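Local coordinates for alginate lyase A1-II' (Sphingomonas sp. A1, PDB 2CWS), which probably depolymerises alginate by beta-elimination, its chain here being the polysaccharide lyase family 7 domain of a longer protein, at residues Asp135-Gln140 and Gly146-Asn151; Val172-Met177 and Thr181-Phe186; Gln110-Gly113 and Thr119-Pro122. One frame throughout, in Å; residues are numbered along the deposited sequence.

Contact 1: residues Asp135-Gln140 and Gly146-Asn151; sequences DMQVKQ and GSDVHN
Asp-135 uses both carboxylate oxygens to grip the partner segment. Its chi1 of -179° sets CG opposite its own N and carries the carboxylate across to His-150. OD2 accepts from His-150 ND1 at 2.7 Å through its syn lone pair. That bond is nearly straight (173°) and lies in the imidazole plane, although the carboxylate is turned 36° from the ring. OD1 takes the backbone N-H of Asn-151 at 2.9 Å. Two donors on a buried carboxylate would be expected to favour its ionised form. Asn-151 answers Met-136 with main chain and side chain alike. Its O accepts from Met-136 N at 2.9 Å. Its ND2 donates to Met-136 O, also at 2.9 Å, with that oxygen in the amide plane.

These segments form a beta hairpin at an edge of the curled antiparallel sheet of the concanavalin-like beta-jelly roll. Val-138 and Val-149 form a hydrogen-bonded pair. Val-149 N reaches Val-138 O at 2.7 Å, and Val-138 N reaches Val-149 O. Lys-139 and Asp-148 form the next, non-hydrogen-bonded pair. Their charged ends do not meet. Asp-148 OD1 makes a salt bridge with Lys-126 instead, and Lys-139 NZ donates to the carbonyls of Asn-141 and Asp-143.

Near the turn, Gln-140 N donates to Ser-147 O at 3.0 Å. Ser-147 O also accepts from a water, whose oxygen lies 2.8 Å away. That water in turn accepts a hydrogen bond from Lys-139 NZ.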
ATOM      1  N   ASP A 135       4.165  -7.082   9.980  1.00  3.51           N
ATOM      2  CA  ASP A 135       4.349  -5.984  10.914  1.00  3.45           C
ATOM      3  C   ASP A 135       3.615  -4.768  10.349  1.00  3.72           C
ATOM      4  O   ASP A 135       4.032  -4.234   9.316  1.00  4.21           O
ATOM      5  CB  ASP A 135       5.835  -5.706  11.058  1.00  4.75           C
ATOM      6  CG  ASP A 135       6.180  -4.592  12.023  1.00  4.38           C
ATOM      7  OD1 ASP A 135       5.313  -4.026  12.707  1.00  5.08           O
ATOM      8  OD2 ASP A 135       7.425  -4.302  12.045  1.00  5.84           O
ATOM      9  N   MET A 136       2.526  -4.371  10.997  1.00  3.85           N
ATOM     10  CA  MET A 136       1.861  -3.112  10.636  1.00  4.49           C
ATOM     11  C   MET A 136       2.553  -1.995  11.375  1.00  5.27           C
ATOM     12  O   MET A 136       2.301  -1.760  12.562  1.00  9.42           O
ATOM     13  CB  MET A 136       0.433  -3.106  11.233  0.62  5.93           C
ATOM     14  CG  MET A 136      -0.470  -3.930  10.340  0.62  5.18           C
ATOM     15  SD  MET A 136      -0.836  -3.148   8.761  0.62  4.01           S
ATOM     16  CE  MET A 136      -2.501  -3.765   8.576  0.62  8.86           C
ATOM     17  N   GLN A 137       3.440  -1.311  10.702  1.00  4.22           N
ATOM     18  CA  GLN A 137       4.274  -0.262  11.293  1.00  5.28           C
ATOM     19  C   GLN A 137       3.529   1.064  11.180  1.00  5.59           C
ATOM     20  O   GLN A 137       3.045   1.414  10.109  1.00  8.47           O
ATOM     21  CB  GLN A 137       5.604  -0.171  10.526  1.00  6.20           C
ATOM     22  CG  GLN A 137       6.394  -1.467  10.656  1.00  7.08           C
ATOM     23  CD  GLN A 137       7.736  -1.500   9.930  1.00  7.46           C
ATOM     24  OE1 GLN A 137       8.500  -2.506  10.058  1.00 10.07           O
ATOM     25  NE2 GLN A 137       8.066  -0.527   9.176  1.00  9.11           N
ATOM     26  N   VAL A 138       3.446   1.777  12.298  1.00  5.21           N
ATOM     27  CA  VAL A 138       2.793   3.104  12.303  1.00  5.11           C
ATOM     28  C   VAL A 138       3.825   4.127  12.697  1.00  4.76           C
ATOM     29  O   VAL A 138       4.427   4.053  13.798  1.00  5.57           O
ATOM     30  CB  VAL A 138       1.569   3.154  13.244  1.00  5.50           C
ATOM     31  CG1 VAL A 138       0.896   4.504  13.125  1.00  6.30           C
ATOM     32  CG2 VAL A 138       0.579   2.031  12.926  1.00  6.96           C
ATOM     33  N   LYS A 139       4.081   5.086  11.841  1.00  5.11           N
ATOM     34  CA  LYS A 139       5.087   6.077  12.139  1.00  5.50           C
ATOM     35  C   LYS A 139       4.661   6.921  13.321  1.00  5.53           C
ATOM     36  O   LYS A 139       3.487   7.255  13.462  1.00  6.13           O
ATOM     37  CB  LYS A 139       5.294   6.933  10.878  1.00  6.96           C
ATOM     38  CG  LYS A 139       6.541   7.833  11.014  1.00  8.40           C
ATOM     39  CD  LYS A 139       6.841   8.642   9.778  1.00  9.87           C
ATOM     40  CE  LYS A 139       8.228   9.237   9.726  1.00 11.61           C
ATOM     41  NZ  LYS A 139       8.608  10.003  10.965  1.00 11.72           N
ATOM     42  N   GLN A 140       5.611   7.277  14.193  1.00  6.05           N
ATOM     43  CA  GLN A 140       5.285   8.075  15.363  1.00  6.74           C
ATOM     44  C   GLN A 140       4.967   9.536  15.010  1.00  6.37           C
ATOM     45  O   GLN A 140       3.894  10.037  15.357  1.00  6.90           O
ATOM     46  CB  GLN A 140       6.473   8.075  16.380  1.00  7.56           C
ATOM     47  CG  GLN A 140       6.559   6.672  17.055  1.00  9.45           C
ATOM     48  CD  GLN A 140       7.714   6.587  18.015  1.00 11.43           C
ATOM     49  OE1 GLN A 140       7.532   6.067  19.138  1.00 23.68           O
ATOM     50  NE2 GLN A 140       8.865   7.114  17.672  1.00 13.35           N
ATOM     51  N   GLY A 146      11.894  10.692  15.192  0.62 17.72           N
ATOM     52  CA  GLY A 146      11.320   9.528  15.860  0.62 17.81           C
ATOM     53  C   GLY A 146      11.446   8.330  14.917  0.62 13.89           C
ATOM     54  O   GLY A 146      12.203   8.502  13.976  0.62 19.96           O
ATOM     55  N   SER A 147      10.719   7.268  15.194  0.62 13.86           N
ATOM     56  CA  SER A 147      10.737   5.947  14.634  0.62 11.68           C
ATOM     57  C   SER A 147       9.310   5.451  14.400  0.62  7.48           C
ATOM     58  O   SER A 147       8.401   6.293  14.270  0.62  5.86           O
ATOM     59  CB  SER A 147      11.450   5.016  15.629  0.62 14.46           C
ATOM     60  OG  SER A 147      10.528   4.776  16.692  0.62 30.45           O
ATOM     61  N   ASP A 148       9.082   4.134  14.345  0.62  8.38           N
ATOM     62  CA  ASP A 148       7.767   3.538  14.190  0.62  7.41           C
ATOM     63  C   ASP A 148       7.306   2.771  15.423  0.62  6.07           C
ATOM     64  O   ASP A 148       8.134   2.292  16.223  0.62  7.63           O
ATOM     65  CB  ASP A 148       7.790   2.546  13.018  0.62  7.60           C
ATOM     66  CG  ASP A 148       8.174   3.176  11.692  0.62  8.85           C
ATOM     67  OD1 ASP A 148       8.588   2.456  10.759  0.62 12.53           O
ATOM     68  OD2 ASP A 148       8.051   4.405  11.570  0.62  9.11           O
ATOM     69  N   VAL A 149       5.992   2.616  15.536  1.00  5.89           N
ATOM     70  CA  VAL A 149       5.340   1.670  16.437  1.00  6.22           C
ATOM     71  C   VAL A 149       5.106   0.388  15.635  1.00  4.99           C
ATOM     72  O   VAL A 149       4.411   0.412  14.622  1.00  6.90           O
ATOM     73  CB  VAL A 149       4.015   2.203  16.980  1.00  7.33           C
ATOM     74  CG1 VAL A 149       3.419   1.203  17.961  1.00  8.15           C
ATOM     75  CG2 VAL A 149       4.213   3.612  17.609  1.00  9.97           C
ATOM     76  N   HIS A 150       5.670  -0.723  16.104  1.00  5.10           N
ATOM     77  CA  HIS A 150       5.507  -1.993  15.410  1.00  4.97           C
ATOM     78  C   HIS A 150       4.302  -2.718  15.956  1.00  4.90           C
ATOM     79  O   HIS A 150       3.953  -2.598  17.140  1.00  6.67           O
ATOM     80  CB  HIS A 150       6.784  -2.844  15.595  1.00  5.82           C
ATOM     81  CG  HIS A 150       7.968  -2.161  14.968  1.00  5.46           C
ATOM     82  ND1 HIS A 150       8.368  -2.444  13.703  1.00  6.35           N
ATOM     83  CD2 HIS A 150       8.793  -1.160  15.378  1.00  7.13           C
ATOM     84  CE1 HIS A 150       9.394  -1.677  13.355  1.00  6.96           C
ATOM     85  NE2 HIS A 150       9.683  -0.903  14.389  1.00  8.19           N
ATOM     86  N   ASN A 151       3.651  -3.499  15.086  1.00  4.73           N
ATOM     87  CA  ASN A 151       2.472  -4.295  15.478  1.00  4.74           C
ATOM     88  C   ASN A 151       2.594  -5.637  14.767  1.00  4.00           C
ATOM     89  O   ASN A 151       2.347  -5.724  13.537  1.00  4.37           O
ATOM     90  CB  ASN A 151       1.163  -3.600  15.089  1.00  5.15           C
ATOM     91  CG  ASN A 151       1.004  -2.270  15.833  1.00  5.55           C
ATOM     92  OD1 ASN A 151       0.562  -2.251  17.005  1.00  6.54           O
ATOM     93  ND2 ASN A 151       1.398  -1.155  15.208  1.00  5.82           N
TER
HETATM   94  O   HOH W   1       8.406   8.993  13.587  1.00  9.62           O

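Contact 2: residues Val172-Met177 and Thr181-Phe186; sequences VAYVTM and TRSVDF
Thr-176 and Thr-181 join their hydroxyls, OG1 to OG1, at 2.6 Å. Either could be the donor. Both threonines hold OG1 opposite the carbonyl carbon and beside the backbone N. The methyl of Thr-181 is thereby left for Tyr-174: its CG2 lies at the edge of the phenol ring, 4.0 Å from Tyr-174 CB. Ser-183, which pairs with Tyr-174, comes up with its CB 3.7 Å from Tyr-174 CD2. Val-172 continues this face. One branch, CG1, packs on the carbonyl of Val-184, while CG2 lies 3.8 Å from Asp-185 OD1.

The other face carries Ala-173, Val-175, Arg-182 and Val-184. Val-175 has chi1 -62°, which puts CG2 between its N and carbonyl carbon and brings it 3.9 Å from Arg-182 CB. The two side chains cross at about a right angle. Arg-182 then bends at chi2 (-69°) and leaves the strand pair for Asp-180 and Tyr-152 O. Phe-186 takes an uncommon chi1 of 61°, turning the ring back beside the start of strand 172-177. The edge of the ring meets Ala-173, with CD2 3.6 Å from Ala-173 N.

Backbone bonds tie Ala-173 to Val-184 and Val-175 to Arg-182, two in each pair; Ala-173 N meets Val-184 O at 2.8 Å. Strands 172-177 and 180-185 form an antiparallel beta hairpin at the edge of the seven-stranded sheet, with 180-185 outermost, and strand 162-169 flanks 172-177 on its other side. Asp-185 caps the short helix 186-189 through Gly-188 N, and Val-184 packs on Val-138 and Val-149 of the opposing sheet.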
ATOM      1  N   VAL A 172      -6.804   8.092  14.862  1.00  4.90           N
ATOM      2  CA  VAL A 172      -6.340   6.819  15.426  1.00  5.16           C
ATOM      3  C   VAL A 172      -6.308   5.822  14.264  1.00  4.23           C
ATOM      4  O   VAL A 172      -7.252   5.764  13.476  1.00  5.04           O
ATOM      5  CB  VAL A 172      -7.271   6.316  16.544  1.00  5.45           C
ATOM      6  CG1 VAL A 172      -6.718   5.019  17.129  1.00  5.94           C
ATOM      7  CG2 VAL A 172      -7.426   7.412  17.606  1.00  6.73           C
ATOM      8  N   ALA A 173      -5.200   5.109  14.160  1.00  4.44           N
ATOM      9  CA  ALA A 173      -5.045   4.045  13.157  1.00  4.26           C
ATOM     10  C   ALA A 173      -5.363   2.702  13.799  1.00  4.63           C
ATOM     11  O   ALA A 173      -4.803   2.370  14.860  1.00  6.02           O
ATOM     12  CB  ALA A 173      -3.630   4.010  12.609  1.00  5.58           C
ATOM     13  N   TYR A 174      -6.209   1.934  13.142  1.00  4.21           N
ATOM     14  CA  TYR A 174      -6.580   0.582  13.527  1.00  4.51           C
ATOM     15  C   TYR A 174      -6.063  -0.337  12.427  1.00  4.04           C
ATOM     16  O   TYR A 174      -6.458  -0.193  11.269  1.00  4.99           O
ATOM     17  CB  TYR A 174      -8.107   0.437  13.688  1.00  4.81           C
ATOM     18  CG  TYR A 174      -8.646   1.403  14.719  1.00  5.15           C
ATOM     19  CD1 TYR A 174      -8.961   2.719  14.380  1.00  5.69           C
ATOM     20  CD2 TYR A 174      -8.827   0.985  16.036  1.00  6.16           C
ATOM     21  CE1 TYR A 174      -9.449   3.622  15.320  1.00  5.99           C
ATOM     22  CE2 TYR A 174      -9.313   1.867  16.992  1.00  6.34           C
ATOM     23  CZ  TYR A 174      -9.622   3.159  16.615  1.00  6.11           C
ATOM     24  OH  TYR A 174     -10.095   4.064  17.582  1.00  8.12           O
ATOM     25  N   VAL A 175      -5.173  -1.249  12.803  1.00  3.93           N
ATOM     26  CA  VAL A 175      -4.473  -2.102  11.844  1.00  4.33           C
ATOM     27  C   VAL A 175      -4.839  -3.541  12.151  1.00  4.01           C
ATOM     28  O   VAL A 175      -4.691  -3.991  13.294  1.00  4.51           O
ATOM     29  CB  VAL A 175      -2.954  -1.811  11.866  1.00  4.44           C
ATOM     30  CG1 VAL A 175      -2.709  -0.358  11.440  1.00  6.68           C
ATOM     31  CG2 VAL A 175      -2.298  -2.102  13.217  1.00  5.46           C
ATOM     32  N   THR A 176      -5.300  -4.262  11.126  1.00  4.11           N
ATOM     33  CA  THR A 176      -5.912  -5.561  11.366  1.00  4.62           C
ATOM     34  C   THR A 176      -5.423  -6.584  10.374  1.00  4.05           C
ATOM     35  O   THR A 176      -5.390  -6.342   9.157  1.00  4.42           O
ATOM     36  CB  THR A 176      -7.449  -5.432  11.134  1.00  5.27           C
ATOM     37  OG1 THR A 176      -7.944  -4.416  12.043  1.00  5.96           O
ATOM     38  CG2 THR A 176      -8.211  -6.727  11.372  1.00  6.07           C
ATOM     39  N   MET A 177      -5.117  -7.774  10.897  1.00  4.33           N
ATOM     40  CA  MET A 177      -4.896  -8.963  10.076  1.00  3.88           C
ATOM     41  C   MET A 177      -5.770 -10.077  10.588  1.00  4.25           C
ATOM     42  O   MET A 177      -5.711 -10.406  11.780  1.00  4.65           O
ATOM     43  CB  MET A 177      -3.416  -9.438  10.175  1.00  5.46           C
ATOM     44  CG  MET A 177      -2.466  -8.442   9.543  1.00  6.81           C
ATOM     45  SD  MET A 177      -2.563  -8.416   7.741  1.00  8.75           S
ATOM     46  CE  MET A 177      -1.686  -9.979   7.386  1.00  9.98           C
ATOM     47  N   THR A 181      -7.144  -6.833  15.596  1.00  4.70           N
ATOM     48  CA  THR A 181      -6.937  -5.424  15.416  1.00  4.67           C
ATOM     49  C   THR A 181      -6.058  -4.853  16.527  1.00  4.37           C
ATOM     50  O   THR A 181      -6.229  -5.153  17.721  1.00  5.37           O
ATOM     51  CB  THR A 181      -8.281  -4.689  15.404  1.00  5.08           C
ATOM     52  OG1 THR A 181      -9.056  -5.160  14.321  1.00  6.02           O
ATOM     53  CG2 THR A 181      -8.120  -3.182  15.298  1.00  5.52           C
ATOM     54  N   ARG A 182      -5.128  -3.998  16.121  1.00  4.26           N
ATOM     55  CA  ARG A 182      -4.307  -3.213  17.043  1.00  4.47           C
ATOM     56  C   ARG A 182      -4.538  -1.727  16.744  1.00  4.03           C
ATOM     57  O   ARG A 182      -4.953  -1.394  15.622  1.00  5.59           O
ATOM     58  CB  ARG A 182      -2.797  -3.509  16.812  1.00  5.29           C
ATOM     59  CG  ARG A 182      -2.500  -4.978  16.603  1.00  5.28           C
ATOM     60  CD  ARG A 182      -2.680  -5.869  17.846  1.00  6.04           C
ATOM     61  NE  ARG A 182      -2.510  -7.308  17.472  1.00  5.35           N
ATOM     62  CZ  ARG A 182      -1.326  -7.870  17.210  1.00  4.83           C
ATOM     63  NH1 ARG A 182      -1.293  -9.143  16.822  1.00  5.42           N
ATOM     64  NH2 ARG A 182      -0.175  -7.197  17.321  1.00  5.56           N
ATOM     65  N   SER A 183      -4.223  -0.827  17.663  1.00  5.05           N
ATOM     66  CA  SER A 183      -4.435   0.596  17.360  1.00  5.42           C
ATOM     67  C   SER A 183      -3.256   1.421  17.831  1.00  5.35           C
ATOM     68  O   SER A 183      -2.553   1.079  18.796  1.00  5.61           O
ATOM     69  CB  SER A 183      -5.738   1.119  18.006  1.00  7.14           C
ATOM     70  OG  SER A 183      -5.602   1.204  19.445  1.00  8.59           O
ATOM     71  N   VAL A 184      -3.084   2.537  17.141  1.00  5.31           N
ATOM     72  CA  VAL A 184      -2.082   3.566  17.465  1.00  5.72           C
ATOM     73  C   VAL A 184      -2.717   4.937  17.283  1.00  5.18           C
ATOM     74  O   VAL A 184      -3.225   5.244  16.204  1.00  5.28           O
ATOM     75  CB  VAL A 184      -0.856   3.435  16.555  1.00  5.92           C
ATOM     76  CG1 VAL A 184       0.169   4.548  16.855  1.00  7.59           C
ATOM     77  CG2 VAL A 184      -0.201   2.056  16.682  1.00  7.37           C
ATOM     78  N   ASP A 185      -2.680   5.771  18.325  1.00  5.76           N
ATOM     79  CA  ASP A 185      -3.259   7.111  18.247  1.00  5.86           C
ATOM     80  C   ASP A 185      -2.168   8.049  17.712  1.00  4.84           C
ATOM     81  O   ASP A 185      -1.395   8.602  18.437  1.00  6.28           O
ATOM     82  CB  ASP A 185      -3.818   7.503  19.604  1.00  6.99           C
ATOM     83  CG  ASP A 185      -4.421   8.892  19.588  1.00  7.06           C
ATOM     84  OD1 ASP A 185      -4.399   9.549  18.544  1.00  7.05           O
ATOM     85  OD2 ASP A 185      -4.944   9.263  20.683  1.00 10.31           O
ATOM     86  N   PHE A 186      -2.130   8.197  16.383  1.00  4.94           N
ATOM     87  CA  PHE A 186      -1.049   8.942  15.777  1.00  4.97           C
ATOM     88  C   PHE A 186      -1.223  10.441  15.971  1.00  4.71           C
ATOM     89  O   PHE A 186      -0.244  11.108  16.307  1.00  5.73           O
ATOM     90  CB  PHE A 186      -0.836   8.545  14.285  1.00  5.06           C
ATOM     91  CG  PHE A 186      -2.010   8.797  13.348  1.00  4.30           C
ATOM     92  CD1 PHE A 186      -2.069   9.947  12.585  1.00  4.96           C
ATOM     93  CD2 PHE A 186      -3.021   7.837  13.202  1.00  4.56           C
ATOM     94  CE1 PHE A 186      -3.098  10.170  11.693  1.00  5.05           C
ATOM     95  CE2 PHE A 186      -4.065   8.071  12.340  1.00  4.85           C
ATOM     96  CZ  PHE A 186      -4.111   9.222  11.545  1.00  5.06           C
TER

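Contact 3: residues Gln110-Gly113 and Thr119-Pro122; sequences QIHG and TNAP. With SO4 (sulfate ion), chain B.
Gly-113 N donates to Pro-122 O at 2.9 Å, a bent bond (139°) that joins the two strands of this hairpin. The strands diverge well away from antiparallel, and the imidazole of His-112 reaches across to Asn-120 and Pro-122. Its chi1 of -154° sets CG roughly opposite the backbone N. From CB the chain leads through CG into an imidazole that lies nearly parallel to the ring of Tyr-199.

ND1 turns back to its own strand. It donates to Gly-113 O at 2.7 Å, in the ring plane and on a lone pair of the carbonyl. CE1 faces the second segment, with Asn-120 OD1 3.2 Å away. The Asn-120 amide is inclined to the imidazole. Pro-122 C sits over one face of the ring, 3.9 Å from CE1. On the other edge, CD2 passes 3.5 Å from sulfate O1.

NE2 is the tip. It donates to sulfate O2 at 2.6 Å, in an almost linear bond of 177°. Gln-110 NE2 adds a weak bond to sulfate O1 at 3.4 Å and also donates to Glu-69. Arg-67 NH2 and Tyr-205 OH also hydrogen-bond to the sulfate.

The bond from ND1 to Gly-113 O fixes the rotation of the imidazole and aims NE2 at the anion. Gln-110 to His-112 spell the Gln-Ile-His motif of family 7 lyases. The sulfate probably comes from the crystallisation liquor. Its ring of donors is consistent with a site that receives an acidic group, such as the carboxylate of a uronate in alginate.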
ATOM      1  N   GLN A 110      -0.276   0.408   2.404  1.00  3.25           N
ATOM      2  CA  GLN A 110       0.148   1.604   3.159  1.00  3.23           C
ATOM      3  C   GLN A 110      -1.036   2.527   3.380  1.00  3.33           C
ATOM      4  O   GLN A 110      -2.019   2.536   2.632  1.00  3.36           O
ATOM      5  CB  GLN A 110       1.231   2.457   2.428  1.00  3.50           C
ATOM      6  CG  GLN A 110       2.381   1.641   1.878  1.00  4.28           C
ATOM      7  CD  GLN A 110       3.508   2.541   1.444  1.00  4.50           C
ATOM      8  OE1 GLN A 110       3.953   3.402   2.231  1.00  6.40           O
ATOM      9  NE2 GLN A 110       3.987   2.343   0.226  1.00  4.83           N
ATOM     10  N   ILE A 111      -0.862   3.393   4.389  1.00  3.28           N
ATOM     11  CA  ILE A 111      -1.460   4.727   4.378  1.00  3.86           C
ATOM     12  C   ILE A 111      -0.269   5.673   4.229  1.00  4.18           C
ATOM     13  O   ILE A 111       0.628   5.620   5.079  1.00  4.61           O
ATOM     14  CB  ILE A 111      -2.266   5.079   5.644  0.89  4.39           C
ATOM     15  CG1 ILE A 111      -3.460   4.157   5.811  0.89  5.30           C
ATOM     16  CG2 ILE A 111      -2.688   6.548   5.556  0.89  5.66           C
ATOM     17  CD1 ILE A 111      -4.200   4.447   7.108  0.89  5.92           C
ATOM     18  N   HIS A 112      -0.299   6.534   3.213  1.00  4.30           N
ATOM     19  CA  HIS A 112       0.797   7.445   3.020  1.00  4.54           C
ATOM     20  C   HIS A 112       0.348   8.880   3.285  1.00  4.70           C
ATOM     21  O   HIS A 112      -0.760   9.287   2.840  1.00  5.12           O
ATOM     22  CB  HIS A 112       1.273   7.308   1.553  1.00  5.75           C
ATOM     23  CG  HIS A 112       2.704   7.681   1.407  1.00  5.70           C
ATOM     24  ND1 HIS A 112       3.204   8.962   1.520  1.00  6.50           N
ATOM     25  CD2 HIS A 112       3.763   6.884   1.181  1.00  7.01           C
ATOM     26  CE1 HIS A 112       4.519   8.935   1.339  1.00  8.31           C
ATOM     27  NE2 HIS A 112       4.911   7.672   1.120  1.00  8.79           N
ATOM     28  N   GLY A 113       1.181   9.643   4.008  1.00  5.05           N
ATOM     29  CA  GLY A 113       0.923  11.048   4.133  1.00  4.84           C
ATOM     30  C   GLY A 113       1.268  11.820   2.879  1.00  4.71           C
ATOM     31  O   GLY A 113       2.058  11.392   2.042  1.00  6.03           O
ATOM     32  N   THR A 119       2.781  17.891  -2.115  1.00 12.72           N
ATOM     33  CA  THR A 119       4.206  17.509  -1.965  1.00 13.06           C
ATOM     34  C   THR A 119       4.326  16.370  -0.990  1.00 11.46           C
ATOM     35  O   THR A 119       3.484  16.049  -0.138  1.00 10.95           O
ATOM     36  CB  THR A 119       5.094  18.714  -1.618  1.00 17.04           C
ATOM     37  OG1 THR A 119       4.654  19.281  -0.390  1.00 18.71           O
ATOM     38  CG2 THR A 119       5.000  19.785  -2.702  1.00 23.30           C
ATOM     39  N   ASN A 120       5.408  15.612  -1.091  1.00 14.62           N
ATOM     40  CA  ASN A 120       5.559  14.393  -0.337  1.00 16.68           C
ATOM     41  C   ASN A 120       5.645  14.670   1.181  1.00 13.61           C
ATOM     42  O   ASN A 120       6.041  15.708   1.722  1.00 15.84           O
ATOM     43  CB  ASN A 120       6.709  13.523  -0.869  1.00 19.54           C
ATOM     44  CG  ASN A 120       6.760  12.129  -0.207  1.00 25.15           C
ATOM     45  OD1 ASN A 120       5.859  11.289  -0.381  1.00 19.23           O
ATOM     46  ND2 ASN A 120       7.799  11.829   0.579  1.00 30.29           N
ATOM     47  N   ALA A 121       5.199  13.637   1.855  1.00 10.86           N
ATOM     48  CA  ALA A 121       5.248  13.567   3.343  1.00  8.52           C
ATOM     49  C   ALA A 121       5.439  12.120   3.707  1.00  7.36           C
ATOM     50  O   ALA A 121       5.425  11.237   2.816  1.00  9.25           O
ATOM     51  CB  ALA A 121       4.015  14.203   3.908  1.00  7.76           C
ATOM     52  N   PRO A 122       5.708  11.790   4.968  1.00  6.68           N
ATOM     53  CA  PRO A 122       6.039  10.401   5.291  1.00  6.79           C
ATOM     54  C   PRO A 122       4.883   9.434   5.155  1.00  5.63           C
ATOM     55  O   PRO A 122       3.727   9.826   5.280  1.00  6.17           O
ATOM     56  CB  PRO A 122       6.481  10.472   6.786  1.00  8.40           C
ATOM     57  CG  PRO A 122       6.901  11.928   6.942  1.00  9.98           C
ATOM     58  CD  PRO A 122       5.907  12.696   6.122  1.00  8.07           C
TER
HETATM   59  S   SO4 B 401       7.511   5.567  -0.027  0.66  5.94           S
HETATM   60  O1  SO4 B 401       6.158   4.861  -0.432  0.66  4.68           O
HETATM   61  O2  SO4 B 401       7.287   6.846   0.611  0.66  7.26           O
HETATM   62  O3  SO4 B 401       8.224   4.761   0.892  0.66  5.91           O
HETATM   63  O4  SO4 B 401       8.308   5.792  -1.228  0.66  7.40           O
HETATM   64  O   HOH W   2       3.034  11.335  -1.056  0.48 11.37           O

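Contacts 1 and 3 lie in one curled sheet; strand 120-130 of contact 3 pairs with strand 133-139 of contact 1. They touch where Lys-139 CD meets Pro-122 CB at 3.5 Å; their centres are about 14 Å apart. Contact 2 belongs to the opposing sheet. It packs against contact 1 across the sandwich, with Met-136 CB 3.5 Å from Val-175 CG2 and centres about 10 Å apart. Contacts 2 and 3 do not touch: their nearest atoms are about 6 Å apart and their centres about 17 Å. Of the three, contact 3 holds the sulfate, which probably marks where alginate binds. Lys-126 links its surroundings to contact 1, since it packs on Gln-110 and pairs with Asp-148.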